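Local coordinates for nonsense-mediated mRNA decay protein 2 (Saccharomyces cerevisiae, PDB 4LUN) that takes part in the nonsense-mediated decay of mRNAs carrying premature stop codons and interacts with UPF1 through its C-terminus, at residues G39-K42 / K43-K46; K67-S70 / E71-T75; D88-I91 / A92-I96; D180-L183 / F184-R188. All coordinates share one frame; numbering follows the deposited sequence.

Contact 1. Residues G39-K42 / K43-K46; sequences GFIK and KLKK
Gly39 O, Phe40 O and Ile41 O accept the amide hydrogens of Lys43, Leu44 and Lys45 in three successive i to i+4 bonds. This is alpha-helical pairing along helix 34-44 of the N-terminal MIF4G domain of Upf2. The bonds differ in quality. Lys43 N lies 3.2 Å from Gly39 O and comes from above the carbonyl plane. Leu44 N lies 3.0 Å from Phe40 O and makes a straighter bond, with an N-H...O angle of 160°. Lys45 N to Ile41 O is 2.9 Å. Beyond them, Lys46 N turns back to Lys43 O at 3.3 Å, an i to i+3 bond.

The main side-chain contact is Phe40 with Leu44. The leucine CG sits over one face of the ring, and Leu44 CD1 reaches Phe40 CE2 at 3.6 Å. The ring gets there because CG of Phe40 is trans to the backbone nitrogen (chi1 -177°). Ile41 adds a looser contact, its CD1 being 4.3 Å from Leu44 CD1. Phe40 and Leu44 both rest on Leu56 of helix 52-60, while Ile41 and Leu44 meet helix 69-81. With an alanine in place of Phe40 the ring would be gone, and Leu44 and Leu56 would probably face a gap between the helices.

The lysines flank this apolar face. Lys43 also touches Leu56, and its NZ forms a salt bridge with Asp59. The chain of Lys45 passes Ile41 O, with CB 3.5 Å from that oxygen. The chemistry is amphipathic: apolar groups join two neighbouring helices of the HEAT-like stack, and Lys43 adds a salt bridge at the border with one of them.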
ATOM      1  N   GLY A  39       5.036  15.905  26.288  1.00 23.53           N
ATOM      2  CA  GLY A  39       5.380  14.544  26.653  1.00 28.35           C
ATOM      3  C   GLY A  39       4.665  13.558  25.742  1.00 30.43           C
ATOM      4  O   GLY A  39       5.181  12.477  25.444  1.00 29.47           O
ATOM      5  N   PHE A  40       3.475  13.935  25.291  1.00 28.25           N
ATOM      6  CA  PHE A  40       2.734  13.113  24.335  1.00 28.62           C
ATOM      7  C   PHE A  40       3.425  13.084  22.967  1.00 31.53           C
ATOM      8  O   PHE A  40       3.570  12.018  22.362  1.00 30.18           O
ATOM      9  CB  PHE A  40       1.288  13.597  24.205  1.00 28.32           C
ATOM     10  CG  PHE A  40       0.444  12.750  23.283  1.00 33.25           C
ATOM     11  CD1 PHE A  40      -0.015  11.510  23.690  1.00 34.48           C
ATOM     12  CD2 PHE A  40       0.112  13.198  22.016  1.00 32.02           C
ATOM     13  CE1 PHE A  40      -0.787  10.727  22.846  1.00 32.47           C
ATOM     14  CE2 PHE A  40      -0.666  12.417  21.170  1.00 32.47           C
ATOM     15  CZ  PHE A  40      -1.106  11.183  21.591  1.00 33.07           C
ATOM     16  N   ILE A  41       3.846  14.252  22.481  1.00 30.01           N
ATOM     17  CA  ILE A  41       4.550  14.348  21.201  1.00 28.97           C
ATOM     18  C   ILE A  41       5.831  13.521  21.206  1.00 37.00           C
ATOM     19  O   ILE A  41       6.141  12.828  20.230  1.00 33.32           O
ATOM     20  CB  ILE A  41       4.907  15.806  20.848  1.00 32.90           C
ATOM     21  CG1 ILE A  41       3.645  16.650  20.689  1.00 31.10           C
ATOM     22  CG2 ILE A  41       5.726  15.868  19.561  1.00 33.65           C
ATOM     23  CD1 ILE A  41       2.724  16.154  19.629  1.00 35.20           C
ATOM     24  N   LYS A  42       6.575  13.597  22.306  1.00 32.59           N
ATOM     25  CA  LYS A  42       7.805  12.825  22.449  1.00 35.67           C
ATOM     26  C   LYS A  42       7.540  11.329  22.397  1.00 34.37           C
ATOM     27  O   LYS A  42       8.329  10.569  21.837  1.00 34.67           O
ATOM     28  CB  LYS A  42       8.525  13.175  23.754  1.00 36.94           C
ATOM     29  CG  LYS A  42       9.457  14.361  23.637  1.00 36.60           C
ATOM     30  CD  LYS A  42      10.283  14.531  24.902  1.00 47.10           C
ATOM     31  CE  LYS A  42       9.663  15.553  25.836  1.00 44.95           C
ATOM     32  NZ  LYS A  42      10.354  15.581  27.160  1.00 46.41           N
ATOM     33  N   LYS A  43       6.431  10.905  22.989  1.00 33.14           N
ATOM     34  CA  LYS A  43       6.056   9.499  22.954  1.00 37.98           C
ATOM     35  C   LYS A  43       5.700   9.060  21.524  1.00 40.25           C
ATOM     36  O   LYS A  43       6.098   7.977  21.081  1.00 36.54           O
ATOM     37  CB  LYS A  43       4.903   9.227  23.923  1.00 41.22           C
ATOM     38  CG  LYS A  43       4.976   7.861  24.590  1.00 48.70           C
ATOM     39  CD  LYS A  43       3.874   7.688  25.621  1.00 49.29           C
ATOM     40  CE  LYS A  43       4.185   8.446  26.901  1.00 52.16           C
ATOM     41  NZ  LYS A  43       2.935   8.839  27.615  1.00 50.46           N
ATOM     42  N   LEU A  44       4.974   9.912  20.801  1.00 32.82           N
ATOM     43  CA  LEU A  44       4.624   9.638  19.402  1.00 35.23           C
ATOM     44  C   LEU A  44       5.879   9.475  18.551  1.00 42.95           C
ATOM     45  O   LEU A  44       5.971   8.563  17.720  1.00 38.30           O
ATOM     46  CB  LEU A  44       3.773  10.775  18.820  1.00 33.82           C
ATOM     47  CG  LEU A  44       2.295  10.888  19.188  1.00 38.83           C
ATOM     48  CD1 LEU A  44       1.677  12.101  18.494  1.00 29.93           C
ATOM     49  CD2 LEU A  44       1.538   9.618  18.824  1.00 34.79           C
ATOM     50  N   LYS A  45       6.839  10.369  18.775  1.00 34.25           N
ATOM     51  CA  LYS A  45       8.065  10.451  17.994  1.00 38.09           C
ATOM     52  C   LYS A  45       8.992   9.260  18.166  1.00 41.15           C
ATOM     53  O   LYS A  45       9.934   9.093  17.392  1.00 37.59           O
ATOM     54  CB  LYS A  45       8.828  11.732  18.332  1.00 39.15           C
ATOM     55  CG  LYS A  45       8.569  12.870  17.376  1.00 40.80           C
ATOM     56  CD  LYS A  45       9.281  14.131  17.823  1.00 43.07           C
ATOM     57  CE  LYS A  45       9.112  15.233  16.796  1.00 51.04           C
ATOM     58  NZ  LYS A  45       9.154  16.586  17.414  1.00 53.35           N
ATOM     59  N   LYS A  46       8.747   8.432  19.174  1.00 37.63           N
ATOM     60  CA  LYS A  46       9.572   7.243  19.319  1.00 39.81           C
ATOM     61  C   LYS A  46       9.127   6.185  18.307  1.00 44.08           C
ATOM     62  O   LYS A  46       9.818   5.190  18.086  1.00 45.86           O
ATOM     63  CB  LYS A  46       9.541   6.703  20.748  1.00 42.54           C
ATOM     64  CG  LYS A  46       8.535   5.602  20.990  1.00 51.94           C
ATOM     65  CD  LYS A  46       9.100   4.591  21.976  1.00 52.93           C
ATOM     66  CE  LYS A  46       8.212   3.364  22.083  1.00 53.46           C
ATOM     67  NZ  LYS A  46       9.009   2.155  22.439  1.00 56.46           N
TER

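Contact 2. Residues K67-S70 / E71-T75; sequences KYLS and EIIVT
Tyr68 and Glu71 lie side by side and point the same way, one turn apart at the start of helix 69-81 of the MIF4G domain. Glu71 OE1 is 3.4 Å from Tyr68 CD1 and almost as near CE1. Ring and carboxylate planes are 30° apart. A chi1 of 172° and an extended chain lay the glutamate carboxylate alongside the ring. Tyr68 also touches Ile34, Asn37 and Thr38 of helix 34-44.

Tyr68 holds the N-cap position. Its carbonyl oxygen accepts from Ile72 N at 2.9 Å. The amide of Glu71 donates to a water at 3.2 Å, and that water donates to Lys67 O. Glu71 O takes two bonds from Thr75, from N and from OG1, on opposite faces of its plane. Ser70 contributes mainly through its backbone: Val74 N reaches Ser70 O at 3.1 Å in a nearly straight bond (172°).

The isoleucines serve two different neighbours. Ile73 CD1 packs on Leu69 CG at 3.8 Å, facing helix 106-116. Ile72 CG1 comes to 3.2 Å of Tyr68 O and faces Ile41. A glycine in place of Ile72 is likely to leave that carbonyl less sheltered and Ile41 short of a packing partner.

The first turn is therefore mixed in chemistry: the carbonyls of Tyr68, Leu69 and Ser70 accept helical bonds, a water takes the Glu71 amide, and the aliphatic groups meet the flanking helices.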
ATOM      1  N   LYS A  67      -4.787  21.947  21.681  1.00 33.58           N
ATOM      2  CA  LYS A  67      -3.974  23.048  21.181  1.00 34.22           C
ATOM      3  C   LYS A  67      -2.687  22.554  20.531  1.00 31.93           C
ATOM      4  O   LYS A  67      -1.983  23.330  19.881  1.00 39.89           O
ATOM      5  CB  LYS A  67      -3.662  24.060  22.289  1.00 39.25           C
ATOM      6  CG  LYS A  67      -3.541  23.447  23.672  1.00 43.61           C
ATOM      7  CD  LYS A  67      -4.864  23.506  24.434  1.00 43.70           C
ATOM      8  CE  LYS A  67      -5.403  22.106  24.711  1.00 32.99           C
ATOM      9  NZ  LYS A  67      -4.304  21.141  24.991  1.00 37.33           N
ATOM     10  N   TYR A  68      -2.377  21.270  20.714  1.00 29.30           N
ATOM     11  CA  TYR A  68      -1.214  20.667  20.061  1.00 27.51           C
ATOM     12  C   TYR A  68      -1.622  19.804  18.860  1.00 32.58           C
ATOM     13  O   TYR A  68      -0.800  19.083  18.302  1.00 30.61           O
ATOM     14  CB  TYR A  68      -0.392  19.832  21.055  1.00 26.96           C
ATOM     15  CG  TYR A  68       0.674  20.613  21.813  1.00 30.27           C
ATOM     16  CD1 TYR A  68       2.018  20.501  21.475  1.00 32.58           C
ATOM     17  CD2 TYR A  68       0.334  21.460  22.861  1.00 34.97           C
ATOM     18  CE1 TYR A  68       2.994  21.213  22.162  1.00 34.81           C
ATOM     19  CE2 TYR A  68       1.303  22.173  23.554  1.00 27.40           C
ATOM     20  CZ  TYR A  68       2.626  22.049  23.198  1.00 29.07           C
ATOM     21  OH  TYR A  68       3.593  22.757  23.887  1.00 28.98           O
ATOM     22  N   LEU A  69      -2.891  19.887  18.469  1.00 29.32           N
ATOM     23  CA  LEU A  69      -3.416  19.061  17.379  1.00 32.78           C
ATOM     24  C   LEU A  69      -2.613  19.137  16.075  1.00 31.62           C
ATOM     25  O   LEU A  69      -2.248  18.099  15.512  1.00 30.39           O
ATOM     26  CB  LEU A  69      -4.876  19.409  17.101  1.00 36.08           C
ATOM     27  CG  LEU A  69      -5.505  18.590  15.979  1.00 32.93           C
ATOM     28  CD1 LEU A  69      -5.413  17.109  16.320  1.00 33.87           C
ATOM     29  CD2 LEU A  69      -6.938  19.008  15.773  1.00 36.03           C
ATOM     30  N   SER A  70      -2.358  20.351  15.592  1.00 26.80           N
ATOM     31  CA  SER A  70      -1.622  20.530  14.334  1.00 30.77           C
ATOM     32  C   SER A  70      -0.281  19.816  14.381  1.00 36.55           C
ATOM     33  O   SER A  70       0.092  19.103  13.447  1.00 30.98           O
ATOM     34  CB  SER A  70      -1.394  22.011  14.040  1.00 36.93           C
ATOM     35  OG  SER A  70      -2.586  22.757  14.186  1.00 50.77           O
ATOM     36  N   GLU A  71       0.444  20.017  15.475  1.00 34.66           N
ATOM     37  CA  GLU A  71       1.718  19.346  15.682  1.00 32.58           C
ATOM     38  C   GLU A  71       1.570  17.827  15.759  1.00 32.68           C
ATOM     39  O   GLU A  71       2.436  17.088  15.282  1.00 34.26           O
ATOM     40  CB  GLU A  71       2.405  19.876  16.946  1.00 38.39           C
ATOM     41  CG  GLU A  71       3.633  19.094  17.341  1.00 39.58           C
ATOM     42  CD  GLU A  71       4.511  19.850  18.305  1.00 44.68           C
ATOM     43  OE1 GLU A  71       4.057  20.892  18.828  1.00 46.93           O
ATOM     44  OE2 GLU A  71       5.659  19.408  18.530  1.00 49.09           O
ATOM     45  N   ILE A  72       0.470  17.363  16.347  1.00 27.80           N
ATOM     46  CA  ILE A  72       0.212  15.928  16.445  1.00 25.62           C
ATOM     47  C   ILE A  72      -0.007  15.344  15.049  1.00 26.02           C
ATOM     48  O   ILE A  72       0.506  14.270  14.727  1.00 29.75           O
ATOM     49  CB  ILE A  72      -1.029  15.632  17.310  1.00 28.45           C
ATOM     50  CG1 ILE A  72      -0.734  15.903  18.786  1.00 29.90           C
ATOM     51  CG2 ILE A  72      -1.467  14.183  17.148  1.00 25.28           C
ATOM     52  CD1 ILE A  72      -1.949  15.757  19.683  1.00 32.92           C
ATOM     53  N   ILE A  73      -0.758  16.068  14.226  1.00 24.97           N
ATOM     54  CA  ILE A  73      -1.035  15.648  12.853  1.00 22.95           C
ATOM     55  C   ILE A  73       0.249  15.485  12.037  1.00 29.44           C
ATOM     56  O   ILE A  73       0.461  14.448  11.404  1.00 28.77           O
ATOM     57  CB  ILE A  73      -1.973  16.649  12.151  1.00 25.74           C
ATOM     58  CG1 ILE A  73      -3.364  16.589  12.783  1.00 24.98           C
ATOM     59  CG2 ILE A  73      -2.044  16.370  10.649  1.00 29.69           C
ATOM     60  CD1 ILE A  73      -4.226  17.777  12.459  1.00 31.83           C
ATOM     61  N   VAL A  74       1.107  16.504  12.058  1.00 29.28           N
ATOM     62  CA  VAL A  74       2.405  16.422  11.380  1.00 28.88           C
ATOM     63  C   VAL A  74       3.277  15.296  11.934  1.00 29.69           C
ATOM     64  O   VAL A  74       3.860  14.518  11.175  1.00 32.51           O
ATOM     65  CB  VAL A  74       3.177  17.748  11.472  1.00 35.52           C
ATOM     66  CG1 VAL A  74       4.579  17.593  10.881  1.00 38.82           C
ATOM     67  CG2 VAL A  74       2.415  18.850  10.757  1.00 33.93           C
ATOM     68  N   THR A  75       3.362  15.207  13.255  1.00 26.94           N
ATOM     69  CA  THR A  75       4.158  14.169  13.901  1.00 26.72           C
ATOM     70  C   THR A  75       3.687  12.767  13.534  1.00 31.56           C
ATOM     71  O   THR A  75       4.491  11.910  13.156  1.00 29.90           O
ATOM     72  CB  THR A  75       4.146  14.323  15.431  1.00 36.84           C
ATOM     73  OG1 THR A  75       4.700  15.597  15.782  1.00 37.29           O
ATOM     74  CG2 THR A  75       4.953  13.214  16.089  1.00 28.54           C
TER
HETATM   75  O   HOH W   1       0.106  22.476  17.526  1.00 42.05           O

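Contact 3. Residues D88-I91 / A92-I96; sequences DDVI and AAVEI
Ala92, Ala93, Val94 and Glu95 each donate a backbone N-H to the residue four positions earlier. Ala92 N reaches Asp88 O at 3.2 Å, the longest of the four. Ala93 N to Asp89 O is 3.0 Å and Glu95 N to Ile91 O is also 3.0 Å. Val94 N to Val90 O, at 2.9 Å, is the shortest. Every carbonyl of residues 88-91 is thus used.

These turns belong to helix 87-104 of the MIF4G domain, a stack of HEAT-like helices. Ala92 meets Glu53 of helix 52-60, and Val90 meets helix 130-152, so neighbours pack on different sides.

The acidic groups find partners outside the helix. Asp88 OD2 forms a salt bridge with Lys50 NZ. Asp89 OD1, on a buried residue, accepts from the backbone N of the same Lys50. Glu95 OE1 forms a salt bridge with Arg5 NH2, and OE2 is hydrogen-bonded as well. Glu95 CG lies beside the backbone nitrogen (chi1 -68°), which keeps it 3.5 Å from Ile91 O. Apolar contact within these turns is slight. Val90 CG1 is 4.5 Å from Val94 CG2, while the same CG2 packs closer, at 3.3 Å, on Val90 O.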
ATOM      1  N   ASP A  88       3.312  -6.630  14.043  1.00 35.50           N
ATOM      2  CA  ASP A  88       2.981  -6.133  15.380  1.00 36.33           C
ATOM      3  C   ASP A  88       3.048  -4.612  15.484  1.00 33.18           C
ATOM      4  O   ASP A  88       2.277  -3.998  16.228  1.00 34.42           O
ATOM      5  CB  ASP A  88       3.876  -6.782  16.436  1.00 42.85           C
ATOM      6  CG  ASP A  88       3.439  -8.192  16.781  1.00 51.24           C
ATOM      7  OD1 ASP A  88       4.310  -9.085  16.829  1.00 54.96           O
ATOM      8  OD2 ASP A  88       2.225  -8.403  17.009  1.00 56.60           O
ATOM      9  N   ASP A  89       3.965  -4.009  14.736  1.00 32.16           N
ATOM     10  CA  ASP A  89       4.087  -2.558  14.711  1.00 31.13           C
ATOM     11  C   ASP A  89       2.910  -1.923  13.969  1.00 30.41           C
ATOM     12  O   ASP A  89       2.396  -0.882  14.381  1.00 27.28           O
ATOM     13  CB  ASP A  89       5.412  -2.141  14.078  1.00 35.22           C
ATOM     14  CG  ASP A  89       6.604  -2.476  14.955  1.00 42.32           C
ATOM     15  OD1 ASP A  89       6.418  -3.187  15.967  1.00 42.11           O
ATOM     16  OD2 ASP A  89       7.724  -2.032  14.632  1.00 42.27           O
ATOM     17  N   VAL A  90       2.485  -2.553  12.881  1.00 26.82           N
ATOM     18  CA  VAL A  90       1.286  -2.111  12.156  1.00 27.88           C
ATOM     19  C   VAL A  90       0.037  -2.116  13.051  1.00 29.85           C
ATOM     20  O   VAL A  90      -0.743  -1.162  13.049  1.00 24.13           O
ATOM     21  CB  VAL A  90       1.067  -2.961  10.872  1.00 25.54           C
ATOM     22  CG1 VAL A  90      -0.242  -2.616  10.207  1.00 25.86           C
ATOM     23  CG2 VAL A  90       2.223  -2.759   9.898  1.00 32.25           C
ATOM     24  N   ILE A  91      -0.148  -3.176  13.832  1.00 28.09           N
ATOM     25  CA  ILE A  91      -1.290  -3.246  14.746  1.00 27.02           C
ATOM     26  C   ILE A  91      -1.276  -2.114  15.769  1.00 32.23           C
ATOM     27  O   ILE A  91      -2.311  -1.502  16.048  1.00 30.32           O
ATOM     28  CB  ILE A  91      -1.359  -4.606  15.473  1.00 31.01           C
ATOM     29  CG1 ILE A  91      -2.013  -5.641  14.567  1.00 37.17           C
ATOM     30  CG2 ILE A  91      -2.148  -4.509  16.765  1.00 32.30           C
ATOM     31  CD1 ILE A  91      -1.296  -6.960  14.560  1.00 45.19           C
ATOM     32  N   ALA A  92      -0.099  -1.844  16.325  1.00 31.02           N
ATOM     33  CA  ALA A  92       0.068  -0.743  17.262  1.00 28.12           C
ATOM     34  C   ALA A  92      -0.329   0.577  16.611  1.00 25.94           C
ATOM     35  O   ALA A  92      -1.043   1.379  17.211  1.00 32.60           O
ATOM     36  CB  ALA A  92       1.501  -0.684  17.759  1.00 36.22           C
ATOM     37  N   ALA A  93       0.120   0.790  15.378  1.00 21.76           N
ATOM     38  CA  ALA A  93      -0.215   2.015  14.656  1.00 23.28           C
ATOM     39  C   ALA A  93      -1.727   2.132  14.464  1.00 25.61           C
ATOM     40  O   ALA A  93      -2.297   3.215  14.597  1.00 26.05           O
ATOM     41  CB  ALA A  93       0.495   2.057  13.314  1.00 24.16           C
ATOM     42  N   VAL A  94      -2.373   1.013  14.151  1.00 25.46           N
ATOM     43  CA  VAL A  94      -3.821   1.011  13.958  1.00 22.60           C
ATOM     44  C   VAL A  94      -4.571   1.408  15.238  1.00 27.03           C
ATOM     45  O   VAL A  94      -5.505   2.204  15.193  1.00 25.02           O
ATOM     46  CB  VAL A  94      -4.334  -0.358  13.456  1.00 24.56           C
ATOM     47  CG1 VAL A  94      -5.857  -0.408  13.505  1.00 26.27           C
ATOM     48  CG2 VAL A  94      -3.820  -0.637  12.046  1.00 26.14           C
ATOM     49  N   GLU A  95      -4.160   0.855  16.375  1.00 28.59           N
ATOM     50  CA  GLU A  95      -4.811   1.172  17.645  1.00 26.99           C
ATOM     51  C   GLU A  95      -4.610   2.631  18.043  1.00 26.92           C
ATOM     52  O   GLU A  95      -5.532   3.285  18.523  1.00 24.08           O
ATOM     53  CB  GLU A  95      -4.298   0.258  18.759  1.00 31.09           C
ATOM     54  CG  GLU A  95      -4.702  -1.199  18.611  1.00 33.19           C
ATOM     55  CD  GLU A  95      -6.107  -1.484  19.112  1.00 37.11           C
ATOM     56  OE1 GLU A  95      -6.768  -0.564  19.650  1.00 39.39           O
ATOM     57  OE2 GLU A  95      -6.548  -2.644  18.977  1.00 36.01           O
ATOM     58  N   ILE A  96      -3.394   3.128  17.847  1.00 27.34           N
ATOM     59  CA  ILE A  96      -3.058   4.515  18.146  1.00 28.18           C
ATOM     60  C   ILE A  96      -3.811   5.503  17.256  1.00 29.21           C
ATOM     61  O   ILE A  96      -4.371   6.484  17.741  1.00 25.17           O
ATOM     62  CB  ILE A  96      -1.544   4.740  18.008  1.00 30.40           C
ATOM     63  CG1 ILE A  96      -0.799   3.906  19.053  1.00 33.37           C
ATOM     64  CG2 ILE A  96      -1.198   6.214  18.137  1.00 31.04           C
ATOM     65  CD1 ILE A  96       0.676   3.712  18.742  1.00 31.03           C
TER

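Contact 4. Residues D180-L183 / F184-R188; sequences DPLL and FSILR
Asp180 and Ser185 are joined by two waters that share the serine hydroxyl. One donates to Asp180 OD2 at 2.7 Å and lies 2.8 Å from Ser185 OG. The other donates to Asp180 O and is also hydrogen-bonded to that OG. The serine oxygen thus helps fix both the backbone and the carboxylate of Asp180. Ser185 N bonds to Pro181 O at 3.1 Å, in the carbonyl plane. Ile186 N to Leu182 O and Leu187 N to Leu183 O follow, each 2.9 Å.

Pro181 is the N-cap of helix 182-190, a short helix of the all-helical MIF4G domain. Its neighbours are helix 130-152, through Phe147, and helix 231-271, through Ala234 and Leu238.

With chi1 at 173° the Phe184 ring is turned back beside Asp180. Asp180 CB is 3.5 Å from Phe184 CD2, and the carboxylate is turned 52° from the ring. Phe184 CE2 lies over one face of the Arg188 guanidinium, off toward its rim. Asp180 OD2 is 4.1 Å from Arg188 NH2, well out of the guanidinium plane, too far for a salt bridge. On the Phe147 side, Leu182 CG meets Ile186 CD1 at 4.0 Å.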
ATOM      1  N   ASP A 180     -14.406   6.364  -7.909  1.00 27.27           N
ATOM      2  CA  ASP A 180     -13.955   5.015  -7.638  1.00 22.62           C
ATOM      3  C   ASP A 180     -13.666   4.850  -6.141  1.00 18.75           C
ATOM      4  O   ASP A 180     -13.439   5.828  -5.433  1.00 21.17           O
ATOM      5  CB  ASP A 180     -12.690   4.738  -8.448  1.00 20.79           C
ATOM      6  CG  ASP A 180     -12.937   4.769  -9.953  1.00 30.94           C
ATOM      7  OD1 ASP A 180     -13.920   4.148 -10.407  1.00 31.57           O
ATOM      8  OD2 ASP A 180     -12.145   5.410 -10.682  1.00 33.28           O
ATOM      9  N   PRO A 181     -13.691   3.604  -5.648  1.00 20.04           N
ATOM     10  CA  PRO A 181     -13.228   3.364  -4.276  1.00 16.28           C
ATOM     11  C   PRO A 181     -11.794   3.850  -4.138  1.00 14.94           C
ATOM     12  O   PRO A 181     -11.037   3.755  -5.111  1.00 15.01           O
ATOM     13  CB  PRO A 181     -13.261   1.832  -4.166  1.00 15.38           C
ATOM     14  CG  PRO A 181     -14.301   1.409  -5.147  1.00 21.64           C
ATOM     15  CD  PRO A 181     -14.133   2.368  -6.313  1.00 20.40           C
ATOM     16  N   LEU A 182     -11.429   4.349  -2.962  1.00 15.28           N
ATOM     17  CA  LEU A 182     -10.121   4.980  -2.759  1.00 15.09           C
ATOM     18  C   LEU A 182      -8.958   4.022  -2.991  1.00 15.59           C
ATOM     19  O   LEU A 182      -7.948   4.403  -3.602  1.00 14.60           O
ATOM     20  CB  LEU A 182     -10.043   5.606  -1.368  1.00 15.43           C
ATOM     21  CG  LEU A 182      -8.792   6.426  -1.028  1.00 16.11           C
ATOM     22  CD1 LEU A 182      -8.421   7.382  -2.162  1.00 18.78           C
ATOM     23  CD2 LEU A 182      -9.001   7.209   0.275  1.00 21.08           C
ATOM     24  N   LEU A 183      -9.094   2.779  -2.528  1.00 16.84           N
ATOM     25  CA  LEU A 183      -8.061   1.781  -2.800  1.00 15.92           C
ATOM     26  C   LEU A 183      -7.863   1.539  -4.286  1.00 17.96           C
ATOM     27  O   LEU A 183      -6.745   1.310  -4.718  1.00 16.56           O
ATOM     28  CB  LEU A 183      -8.359   0.447  -2.108  1.00 16.11           C
ATOM     29  CG  LEU A 183      -8.012   0.370  -0.627  1.00 22.35           C
ATOM     30  CD1 LEU A 183      -8.671  -0.857  -0.002  1.00 22.22           C
ATOM     31  CD2 LEU A 183      -6.481   0.315  -0.465  1.00 20.41           C
ATOM     32  N   PHE A 184      -8.942   1.548  -5.064  1.00 15.06           N
ATOM     33  CA  PHE A 184      -8.842   1.379  -6.505  1.00 11.18           C
ATOM     34  C   PHE A 184      -8.003   2.530  -7.093  1.00 14.86           C
ATOM     35  O   PHE A 184      -7.110   2.304  -7.921  1.00 15.36           O
ATOM     36  CB  PHE A 184     -10.257   1.325  -7.135  1.00 13.55           C
ATOM     37  CG  PHE A 184     -10.263   1.312  -8.647  1.00 15.66           C
ATOM     38  CD1 PHE A 184     -10.348   0.116  -9.351  1.00 14.65           C
ATOM     39  CD2 PHE A 184     -10.214   2.505  -9.363  1.00 21.89           C
ATOM     40  CE1 PHE A 184     -10.381   0.113 -10.739  1.00 19.43           C
ATOM     41  CE2 PHE A 184     -10.229   2.501 -10.747  1.00 20.17           C
ATOM     42  CZ  PHE A 184     -10.312   1.308 -11.433  1.00 22.87           C
ATOM     43  N   SER A 185      -8.289   3.747  -6.637  1.00 15.12           N
ATOM     44  CA  SER A 185      -7.591   4.936  -7.127  1.00 13.68           C
ATOM     45  C   SER A 185      -6.107   4.868  -6.817  1.00 14.75           C
ATOM     46  O   SER A 185      -5.260   5.134  -7.684  1.00 14.93           O
ATOM     47  CB  SER A 185      -8.199   6.219  -6.557  1.00 18.02           C
ATOM     48  OG  SER A 185      -9.528   6.391  -7.027  1.00 20.43           O
ATOM     49  N   ILE A 186      -5.794   4.489  -5.586  1.00 14.21           N
ATOM     50  CA  ILE A 186      -4.394   4.335  -5.170  1.00 11.12           C
ATOM     51  C   ILE A 186      -3.670   3.257  -5.990  1.00 13.79           C
ATOM     52  O   ILE A 186      -2.545   3.461  -6.484  1.00 12.09           O
ATOM     53  CB  ILE A 186      -4.347   3.989  -3.675  1.00 10.33           C
ATOM     54  CG1 ILE A 186      -4.789   5.197  -2.854  1.00 13.11           C
ATOM     55  CG2 ILE A 186      -2.929   3.561  -3.229  1.00 13.12           C
ATOM     56  CD1 ILE A 186      -5.109   4.851  -1.402  1.00 15.96           C
ATOM     57  N   LEU A 187      -4.282   2.090  -6.123  1.00 13.15           N
ATOM     58  CA  LEU A 187      -3.614   1.006  -6.840  1.00 13.18           C
ATOM     59  C   LEU A 187      -3.462   1.299  -8.328  1.00 15.85           C
ATOM     60  O   LEU A 187      -2.439   0.958  -8.930  1.00 15.93           O
ATOM     61  CB  LEU A 187      -4.326  -0.317  -6.599  1.00 18.40           C
ATOM     62  CG  LEU A 187      -3.979  -0.905  -5.235  1.00 17.24           C
ATOM     63  CD1 LEU A 187      -5.061  -1.868  -4.742  1.00 20.34           C
ATOM     64  CD2 LEU A 187      -2.635  -1.613  -5.377  1.00 15.99           C
ATOM     65  N   ARG A 188      -4.458   1.938  -8.932  1.00 14.39           N
ATOM     66  CA  ARG A 188      -4.331   2.278 -10.352  1.00 14.36           C
ATOM     67  C   ARG A 188      -3.145   3.205 -10.617  1.00 19.73           C
ATOM     68  O   ARG A 188      -2.507   3.134 -11.681  1.00 18.49           O
ATOM     69  CB  ARG A 188      -5.611   2.903 -10.903  1.00 18.60           C
ATOM     70  CG  ARG A 188      -5.628   2.883 -12.428  1.00 31.21           C
ATOM     71  CD  ARG A 188      -7.022   2.726 -12.980  1.00 32.93           C
ATOM     72  NE  ARG A 188      -7.729   3.998 -13.015  1.00 44.50           N
ATOM     73  CZ  ARG A 188      -8.808   4.223 -13.757  1.00 40.53           C
ATOM     74  NH1 ARG A 188      -9.295   3.262 -14.528  1.00 44.92           N
ATOM     75  NH2 ARG A 188      -9.392   5.411 -13.729  1.00 35.72           N
TER
HETATM   76  O   HOH W   2     -11.348   7.610  -5.192  1.00 23.99           O
HETATM   77  O   HOH W   3      -9.831   6.422  -9.790  1.00 32.13           O

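How the contacts relate
Contacts 1 and 2 touch, with centres about 11 Å apart. Ile41 CD1 packs on Ile72 CG1 at 3.6 Å, and Leu44 CB on Thr75 CG2 at 3.8 Å, so helices 34-44 and 69-81 share a largely apolar seam, with Glu71 and Lys45 at its border. Contact 3 sits on the next helix after 69-81, its centre about 15 Å from that of contact 1 and about 19 Å from that of contact 2. It does not touch either, but Leu56 of helix 52-60 meets both Leu44 and Ile96, linking contacts 1 and 3. Contact 4 lies apart, its centre about 23 Å from that of contact 3. Helix 130-152 packs against both contacts 3 and 4. All four belong to the MIF4G domain.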